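Local structure of enoyl-CoA hydratase subunit II (Geobacillus kaustophilus, 2EJ5) at residues F118-F127 with L175-W185; G205-E213 with Y222-A233. The protein probably acts as an enoyl-CoA hydratase of the crotonase superfamily, adding water across the double bond of enoyl-CoA substrates, possibly in phenylacetic acid catabolism. One frame throughout, in Å; residues are numbered along the deposited sequence. Where two conformers were deposited one is given.

Interaction 1: F118-F127 with L175-W185; sequences FRLLSEKASF and LATKVIPLSDW
Strands 118-122 and 178-180 pair in parallel at one margin of the main sheet of the crotonase fold, with L120 beside K178, L121 beside V179 and S122 beside I180. L121 supplies both strong rungs: its N donates to K178 O (2.9 Å) and its O accepts from I180 N (2.7 Å). Ahead of the ladder T177 grips R119 twice, its OG1 taking R119 N (3.0 Å) and its own N giving to R119 O, while T177 OG1 also lies at the edge of the F118 ring and CG2 comes near F118 CD1. R119 NE reaches L175 O (3.0 Å), which lies in the guanidinium plane although the donor stands above the carbonyl plane; the chain bends at chi3 (-70°), and NH1 bonds A113 O and C116 O. On one side of the sheet L120 CD2 lies along the K178 chain, 3.6 Å from K178 CG. W185 slides under S122, whose CB sits over the six-membered ring in a CH-pi contact, 3.8 Å from its centroid. Past the strand ends, E123 OE2 takes L182 N on its anti side (2.8 Å, 170° at the hydrogen), tying the turn that starts at S122 to the segment leading into helix 185-197. Strand 97-101 pairs with the far edge of 118-122, helix 185-197 packs on L120, K178 and I180, and helix 167-173 covers L121 and V179.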
# COMPACT_ATOMS: atom_id res chain seq x y z
N PHE A 118 -7.56 0.73 -15.15
CA PHE A 118 -8.09 -0.63 -15.10
C PHE A 118 -7.27 -1.48 -16.04
O PHE A 118 -6.78 -0.96 -17.07
CB PHE A 118 -9.55 -0.66 -15.56
CG PHE A 118 -10.47 0.26 -14.79
CD1 PHE A 118 -11.04 -0.16 -13.57
CD2 PHE A 118 -10.78 1.53 -15.27
CE1 PHE A 118 -11.90 0.65 -12.84
CE2 PHE A 118 -11.64 2.36 -14.55
CZ PHE A 118 -12.22 1.91 -13.33
N ARG A 119 -7.11 -2.77 -15.71
CA ARG A 119 -6.35 -3.73 -16.53
C ARG A 119 -7.25 -4.96 -16.75
O ARG A 119 -7.56 -5.68 -15.79
CB ARG A 119 -5.04 -4.19 -15.84
CG ARG A 119 -3.84 -3.17 -15.93
CD ARG A 119 -2.74 -3.42 -14.86
NE ARG A 119 -3.34 -3.07 -13.58
CZ ARG A 119 -3.55 -1.81 -13.20
NH1 ARG A 119 -3.15 -0.81 -13.97
NH2 ARG A 119 -4.17 -1.54 -12.06
N LEU A 120 -7.71 -5.15 -17.99
CA LEU A 120 -8.53 -6.30 -18.34
C LEU A 120 -7.56 -7.23 -19.02
O LEU A 120 -7.01 -6.88 -20.06
CB LEU A 120 -9.65 -5.90 -19.32
CG LEU A 120 -10.60 -4.77 -18.93
CD1 LEU A 120 -11.63 -4.48 -20.07
CD2 LEU A 120 -11.34 -5.12 -17.60
N LEU A 121 -7.34 -8.39 -18.44
CA LEU A 121 -6.38 -9.32 -19.01
C LEU A 121 -7.15 -10.43 -19.73
O LEU A 121 -8.04 -11.04 -19.17
CB LEU A 121 -5.52 -9.92 -17.92
CG LEU A 121 -4.22 -9.20 -17.50
CD1 LEU A 121 -4.29 -7.70 -17.28
CD2 LEU A 121 -3.71 -9.91 -16.25
N SER A 122 -6.79 -10.65 -20.99
CA SER A 122 -7.28 -11.83 -21.69
C SER A 122 -6.72 -13.05 -21.00
O SER A 122 -5.68 -12.97 -20.33
CB SER A 122 -6.84 -11.77 -23.14
OG SER A 122 -6.76 -13.09 -23.62
N GLU A 123 -7.35 -14.22 -21.17
CA GLU A 123 -6.83 -15.39 -20.46
C GLU A 123 -5.41 -15.79 -20.91
O GLU A 123 -4.73 -16.52 -20.20
CB GLU A 123 -7.79 -16.59 -20.51
CG GLU A 123 -7.98 -17.24 -21.84
CD GLU A 123 -9.04 -18.38 -21.80
OE1 GLU A 123 -8.91 -19.30 -20.93
OE2 GLU A 123 -9.97 -18.36 -22.64
N LYS A 124 -4.98 -15.28 -22.07
CA LYS A 124 -3.65 -15.61 -22.60
C LYS A 124 -2.61 -14.49 -22.37
O LYS A 124 -1.47 -14.62 -22.80
CB LYS A 124 -3.74 -15.96 -24.08
CG LYS A 124 -3.92 -14.77 -25.01
CD LYS A 124 -3.72 -15.19 -26.49
CE LYS A 124 -4.17 -14.10 -27.46
NZ LYS A 124 -3.17 -12.97 -27.54
N ALA A 125 -3.00 -13.41 -21.70
CA ALA A 125 -2.07 -12.31 -21.39
C ALA A 125 -1.09 -12.76 -20.30
O ALA A 125 -1.32 -13.75 -19.64
CB ALA A 125 -2.85 -11.08 -20.94
N SER A 126 -0.01 -11.99 -20.09
CA SER A 126 0.99 -12.27 -19.06
C SER A 126 1.80 -11.01 -18.85
O SER A 126 1.85 -10.15 -19.72
CB SER A 126 1.91 -13.39 -19.49
OG SER A 126 2.52 -13.02 -20.71
N PHE A 127 2.37 -10.87 -17.66
CA PHE A 127 3.18 -9.71 -17.37
C PHE A 127 4.59 -10.23 -17.17
O PHE A 127 4.81 -11.17 -16.41
CB PHE A 127 2.68 -8.98 -16.10
CG PHE A 127 1.46 -8.12 -16.31
CD1 PHE A 127 1.38 -7.21 -17.36
CD2 PHE A 127 0.40 -8.19 -15.39
CE1 PHE A 127 0.26 -6.39 -17.50
CE2 PHE A 127 -0.72 -7.40 -15.51
CZ PHE A 127 -0.80 -6.47 -16.56
N LEU A 175 -3.15 -7.25 -9.76
CA LEU A 175 -2.76 -6.57 -11.00
C LEU A 175 -3.77 -6.63 -12.16
O LEU A 175 -3.56 -5.99 -13.21
CB LEU A 175 -1.41 -7.12 -11.48
CG LEU A 175 -0.22 -6.82 -10.57
CD1 LEU A 175 1.05 -7.44 -11.18
CD2 LEU A 175 -0.07 -5.33 -10.42
N ALA A 176 -4.84 -7.40 -11.98
CA ALA A 176 -5.94 -7.44 -12.97
C ALA A 176 -7.30 -7.02 -12.39
O ALA A 176 -7.76 -7.52 -11.37
CB ALA A 176 -6.05 -8.86 -13.59
N THR A 177 -7.96 -6.08 -13.07
CA THR A 177 -9.37 -5.80 -12.82
C THR A 177 -10.24 -7.04 -13.09
O THR A 177 -11.16 -7.34 -12.31
CB THR A 177 -9.84 -4.68 -13.71
OG1 THR A 177 -8.94 -3.58 -13.54
CG2 THR A 177 -11.26 -4.28 -13.32
N LYS A 178 -9.99 -7.72 -14.21
CA LYS A 178 -10.56 -9.05 -14.42
C LYS A 178 -9.80 -9.81 -15.49
O LYS A 178 -9.03 -9.22 -16.24
CB LYS A 178 -12.05 -8.98 -14.76
CG LYS A 178 -12.48 -8.03 -15.84
CD LYS A 178 -14.01 -7.98 -15.87
CE LYS A 178 -14.53 -6.91 -16.81
NZ LYS A 178 -15.98 -7.09 -17.13
N VAL A 179 -10.02 -11.12 -15.53
CA VAL A 179 -9.45 -11.98 -16.55
C VAL A 179 -10.62 -12.44 -17.42
O VAL A 179 -11.63 -12.96 -16.91
CB VAL A 179 -8.72 -13.15 -15.93
CG1 VAL A 179 -8.11 -14.05 -16.99
CG2 VAL A 179 -7.61 -12.62 -14.98
N ILE A 180 -10.46 -12.24 -18.73
CA ILE A 180 -11.54 -12.48 -19.68
C ILE A 180 -11.19 -13.66 -20.59
O ILE A 180 -10.07 -13.75 -21.11
CB ILE A 180 -11.85 -11.18 -20.48
CG1 ILE A 180 -12.17 -10.03 -19.47
CG2 ILE A 180 -13.02 -11.43 -21.46
CD1 ILE A 180 -12.34 -8.64 -20.06
N PRO A 181 -12.13 -14.63 -20.73
CA PRO A 181 -11.91 -15.72 -21.68
C PRO A 181 -11.72 -15.25 -23.10
O PRO A 181 -12.30 -14.24 -23.52
CB PRO A 181 -13.20 -16.58 -21.53
CG PRO A 181 -13.61 -16.32 -20.06
CD PRO A 181 -13.39 -14.80 -19.98
N LEU A 182 -10.92 -15.98 -23.86
CA LEU A 182 -10.66 -15.57 -25.24
C LEU A 182 -11.90 -15.38 -26.15
O LEU A 182 -11.98 -14.40 -26.89
CB LEU A 182 -9.65 -16.50 -25.92
CG LEU A 182 -9.19 -16.03 -27.31
CD1 LEU A 182 -8.78 -14.52 -27.28
CD2 LEU A 182 -8.04 -16.90 -27.83
N SER A 183 -12.85 -16.30 -26.12
CA SER A 183 -14.02 -16.13 -26.99
C SER A 183 -14.83 -14.86 -26.66
O SER A 183 -15.54 -14.33 -27.52
CB SER A 183 -14.93 -17.35 -26.89
OG SER A 183 -15.38 -17.51 -25.58
N ASP A 184 -14.71 -14.40 -25.41
CA ASP A 184 -15.51 -13.29 -24.84
C ASP A 184 -14.80 -11.93 -24.95
O ASP A 184 -15.37 -10.90 -24.62
CB ASP A 184 -15.77 -13.56 -23.37
CG ASP A 184 -16.76 -14.70 -23.15
OD1 ASP A 184 -17.35 -15.17 -24.15
OD2 ASP A 184 -16.95 -15.10 -21.99
N TRP A 185 -13.57 -11.98 -25.41
CA TRP A 185 -12.65 -10.86 -25.31
C TRP A 185 -13.19 -9.58 -25.92
O TRP A 185 -13.36 -8.58 -25.20
CB TRP A 185 -11.31 -11.24 -25.95
CG TRP A 185 -10.31 -10.12 -25.92
CD1 TRP A 185 -9.79 -9.42 -26.99
CD2 TRP A 185 -9.72 -9.54 -24.74
NE1 TRP A 185 -8.90 -8.45 -26.55
CE2 TRP A 185 -8.85 -8.50 -25.17
CE3 TRP A 185 -9.83 -9.81 -23.37
CZ2 TRP A 185 -8.10 -7.74 -24.28
CZ3 TRP A 185 -9.10 -9.03 -22.48
CH2 TRP A 185 -8.24 -8.03 -22.94
O HOH W 1 -12.55 -18.77 -24.81

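Interaction 2: G205-E213 with Y222-A233; sequences GLIKRLLRE and YLEREAECQRIA
Y222 crosses L210 at about a right angle, opening the contact between helices 205-213 and 222-233, which run antiparallel (172°) with axes 10.1 Å apart. With its CG anti to the backbone N (chi1 -180°), the tyrosine carries its ring across to helix 205-213; L210 O meets the ring edge in plane, 3.4 Å from Y222 CE1, and Y222 OH rests against L210 CB. One turn on, R225 lays its aliphatic part against the E213 carboxylate, R225 CG being 3.6 Å from E213 OE1, while R225 NE stays 4.9 Å from E213 OE2. An alanine in place of E213 would probably uncover the methylenes of R225 and take a nearby opposite charge from its guanidinium. At E226 the backbone does the touching: L210 CD2 presses on E226 CA (3.6 Å), while the carboxylate bonds G141 N of the second subunit. C229 SG then fits beside L210 CD2 (3.6 Å) and 4.0 Å from L206 CD2. I232 and A233 finish the seam around L206 CD1, which lies 3.9 Å from A233 CB and also close to C229 O. Leucine methyls and the C229 sulfur thus fill the middle of this antiparallel helix pair, with the Y222 ring closing the end next to E213; the joint rests chiefly on dispersion and shape, with at most a modest electrostatic pull between E213 and R225.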
# COMPACT_ATOMS: atom_id res chain seq x y z
N GLY A 205 -12.67 12.24 -13.67
CA GLY A 205 -11.40 13.00 -13.80
C GLY A 205 -10.94 13.61 -12.48
O GLY A 205 -9.73 13.58 -12.15
N LEU A 206 -11.89 14.14 -11.71
CA LEU A 206 -11.62 14.72 -10.40
C LEU A 206 -11.17 13.66 -9.37
O LEU A 206 -10.33 13.92 -8.49
CB LEU A 206 -12.88 15.46 -9.91
CG LEU A 206 -13.17 16.81 -10.63
CD1 LEU A 206 -14.50 17.37 -10.26
CD2 LEU A 206 -12.09 17.86 -10.46
N ILE A 207 -11.73 12.46 -9.45
CA ILE A 207 -11.23 11.42 -8.56
C ILE A 207 -9.79 11.00 -8.93
O ILE A 207 -8.95 10.77 -8.02
CB ILE A 207 -12.19 10.20 -8.39
CG1 ILE A 207 -12.01 9.20 -9.51
CG2 ILE A 207 -13.62 10.62 -8.12
CD1 ILE A 207 -11.05 8.11 -9.08
N LYS A 208 -9.47 10.95 -10.22
CA LYS A 208 -8.08 10.72 -10.61
C LYS A 208 -7.17 11.86 -10.12
O LYS A 208 -6.01 11.62 -9.73
CB LYS A 208 -8.00 10.58 -12.13
CG LYS A 208 -8.45 9.23 -12.62
CD LYS A 208 -8.45 9.14 -14.13
CE LYS A 208 -6.98 9.07 -14.70
NZ LYS A 208 -6.84 8.25 -15.97
N ARG A 209 -7.68 13.08 -10.17
CA ARG A 209 -6.93 14.24 -9.68
C ARG A 209 -6.66 14.06 -8.19
O ARG A 209 -5.52 14.24 -7.71
CB ARG A 209 -7.69 15.55 -9.94
CG ARG A 209 -6.87 16.82 -9.71
CD ARG A 209 -7.68 18.12 -10.02
NE ARG A 209 -8.15 18.17 -11.42
CZ ARG A 209 -8.96 19.13 -11.89
NH1 ARG A 209 -9.37 20.09 -11.09
NH2 ARG A 209 -9.37 19.12 -13.15
N LEU A 210 -7.70 13.67 -7.45
CA LEU A 210 -7.58 13.47 -6.03
C LEU A 210 -6.70 12.29 -5.66
O LEU A 210 -6.07 12.31 -4.62
CB LEU A 210 -8.97 13.33 -5.37
CG LEU A 210 -9.80 14.61 -5.23
CD1 LEU A 210 -11.15 14.26 -4.60
CD2 LEU A 210 -9.06 15.65 -4.38
N LEU A 211 -6.70 11.23 -6.46
CA LEU A 211 -5.78 10.09 -6.21
C LEU A 211 -4.32 10.51 -6.36
O LEU A 211 -3.48 10.04 -5.63
CB LEU A 211 -6.10 8.88 -7.11
CG LEU A 211 -7.38 8.12 -6.67
CD1 LEU A 211 -7.77 7.14 -7.72
CD2 LEU A 211 -7.22 7.39 -5.26
N ARG A 212 -4.05 11.40 -7.30
CA ARG A 212 -2.74 12.05 -7.45
C ARG A 212 -2.44 12.89 -6.22
O ARG A 212 -1.34 12.74 -5.63
CB ARG A 212 -2.69 12.92 -8.72
CG ARG A 212 -2.38 12.11 -9.99
CD ARG A 212 -2.79 12.78 -11.33
NE ARG A 212 -2.68 14.24 -11.40
CZ ARG A 212 -3.57 15.05 -12.00
NH1 ARG A 212 -4.67 14.56 -12.60
NH2 ARG A 212 -3.35 16.36 -12.00
N GLU A 213 -3.39 13.72 -5.79
CA GLU A 213 -3.18 14.54 -4.57
C GLU A 213 -2.89 13.65 -3.35
O GLU A 213 -1.98 13.93 -2.55
CB GLU A 213 -4.39 15.43 -4.25
CG GLU A 213 -4.63 16.58 -5.25
CD GLU A 213 -3.57 17.69 -5.22
OE1 GLU A 213 -2.70 17.75 -4.32
OE2 GLU A 213 -3.63 18.54 -6.13
N TYR A 222 -4.66 17.69 1.78
CA TYR A 222 -5.56 16.83 1.01
C TYR A 222 -7.04 17.25 1.14
O TYR A 222 -7.76 17.35 0.15
CB TYR A 222 -5.41 15.35 1.40
CG TYR A 222 -6.36 14.56 0.56
CD1 TYR A 222 -6.02 14.23 -0.75
CD2 TYR A 222 -7.64 14.22 1.05
CE1 TYR A 222 -6.93 13.55 -1.57
CE2 TYR A 222 -8.55 13.55 0.22
CZ TYR A 222 -8.18 13.23 -1.07
OH TYR A 222 -9.06 12.60 -1.89
N LEU A 223 -7.50 17.46 2.36
CA LEU A 223 -8.89 17.87 2.58
C LEU A 223 -9.24 19.20 1.87
O LEU A 223 -10.37 19.39 1.45
CB LEU A 223 -9.21 18.03 4.08
CG LEU A 223 -9.03 16.78 4.96
CD1 LEU A 223 -9.40 16.97 6.44
CD2 LEU A 223 -9.88 15.68 4.35
N GLU A 224 -8.28 20.13 1.79
CA GLU A 224 -8.54 21.39 1.06
C GLU A 224 -8.67 21.11 -0.45
O GLU A 224 -9.58 21.64 -1.09
CB GLU A 224 -7.47 22.47 1.34
CG GLU A 224 -7.51 23.10 2.75
CD GLU A 224 -8.69 24.05 2.98
OE1 GLU A 224 -9.49 24.32 2.04
OE2 GLU A 224 -8.82 24.53 4.14
N ARG A 225 -7.80 20.24 -0.99
CA ARG A 225 -7.91 19.82 -2.40
C ARG A 225 -9.26 19.11 -2.67
O ARG A 225 -9.92 19.33 -3.70
CB ARG A 225 -6.75 18.88 -2.79
CG ARG A 225 -5.31 19.46 -2.60
CD ARG A 225 -4.95 20.69 -3.57
NE ARG A 225 -5.51 21.96 -3.09
CZ ARG A 225 -5.03 22.70 -2.08
NH1 ARG A 225 -3.96 22.30 -1.38
NH2 ARG A 225 -5.63 23.83 -1.75
N GLU A 226 -9.66 18.24 -1.76
CA GLU A 226 -10.91 17.51 -1.91
C GLU A 226 -12.12 18.43 -2.00
O GLU A 226 -13.04 18.22 -2.82
CB GLU A 226 -11.06 16.58 -0.72
CG GLU A 226 -12.31 15.75 -0.72
CD GLU A 226 -12.46 15.06 0.65
OE1 GLU A 226 -13.16 15.63 1.50
OE2 GLU A 226 -11.86 13.97 0.84
N ALA A 227 -12.17 19.42 -1.10
CA ALA A 227 -13.29 20.36 -1.03
C ALA A 227 -13.40 21.15 -2.33
O ALA A 227 -14.49 21.33 -2.86
CB ALA A 227 -13.09 21.31 0.17
N GLU A 228 -12.26 21.58 -2.86
CA GLU A 228 -12.26 22.24 -4.18
C GLU A 228 -12.79 21.33 -5.31
O GLU A 228 -13.57 21.79 -6.15
CB GLU A 228 -10.86 22.78 -4.52
CG GLU A 228 -10.79 23.62 -5.82
CD GLU A 228 -11.93 24.67 -5.98
OE1 GLU A 228 -12.31 25.35 -4.98
OE2 GLU A 228 -12.45 24.80 -7.11
N CYS A 229 -12.38 20.06 -5.34
CA CYS A 229 -12.89 19.12 -6.37
C CYS A 229 -14.38 18.91 -6.31
O CYS A 229 -15.03 18.79 -7.36
CB CYS A 229 -12.17 17.78 -6.27
SG CYS A 229 -10.50 17.94 -6.82
N GLN A 230 -14.93 18.90 -5.10
CA GLN A 230 -16.33 18.63 -4.87
C GLN A 230 -17.17 19.86 -5.21
O GLN A 230 -18.30 19.68 -5.61
CB GLN A 230 -16.61 18.22 -3.43
CG GLN A 230 -17.96 17.51 -3.23
CD GLN A 230 -17.96 16.13 -3.83
OE1 GLN A 230 -17.79 15.94 -5.07
NE2 GLN A 230 -18.10 15.13 -2.97
N ARG A 231 -16.64 21.08 -4.99
CA ARG A 231 -17.32 22.31 -5.44
C ARG A 231 -17.52 22.22 -6.94
O ARG A 231 -18.64 22.41 -7.42
CB ARG A 231 -16.56 23.59 -5.03
CG ARG A 231 -17.22 24.91 -5.45
CD ARG A 231 -16.27 26.08 -5.37
NE ARG A 231 -15.21 26.00 -6.38
CZ ARG A 231 -15.31 26.40 -7.65
NH1 ARG A 231 -16.44 26.95 -8.10
NH2 ARG A 231 -14.27 26.24 -8.47
N ILE A 232 -16.45 21.84 -7.64
CA ILE A 232 -16.52 21.59 -9.10
C ILE A 232 -17.52 20.47 -9.50
O ILE A 232 -18.38 20.70 -10.37
CB ILE A 232 -15.12 21.33 -9.77
CG1 ILE A 232 -14.14 22.49 -9.49
CG2 ILE A 232 -15.26 21.05 -11.29
CD1 ILE A 232 -12.64 22.11 -9.48
N ALA A 233 -17.42 19.28 -8.88
CA ALA A 233 -18.32 18.21 -9.31
C ALA A 233 -19.76 18.64 -9.07
O ALA A 233 -20.65 18.31 -9.85
CB ALA A 233 -18.00 16.87 -8.58

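Both segments of interaction 1 precede those of interaction 2 along the chain, and helix 185-197, which starts on the last residue of interaction 1, leads on toward interaction 2. Their centres lie 31 Å apart with the middle of the chain between them, and their nearest atoms, about 8 Å apart, do not touch. The first belongs to the six-strand sheet, where strand 178-180 is outermost within this chain; the second joins helices 201-216 and 219-235 near the C-terminal end. Both belong to the one enoyl-CoA hydratase/isomerase family region, and both reach the second subunit: F118, R119 and T177 pack on it, while E226 and Q230 bond to it. Sheet margin and helical pair therefore both contribute to the assembly of three chains.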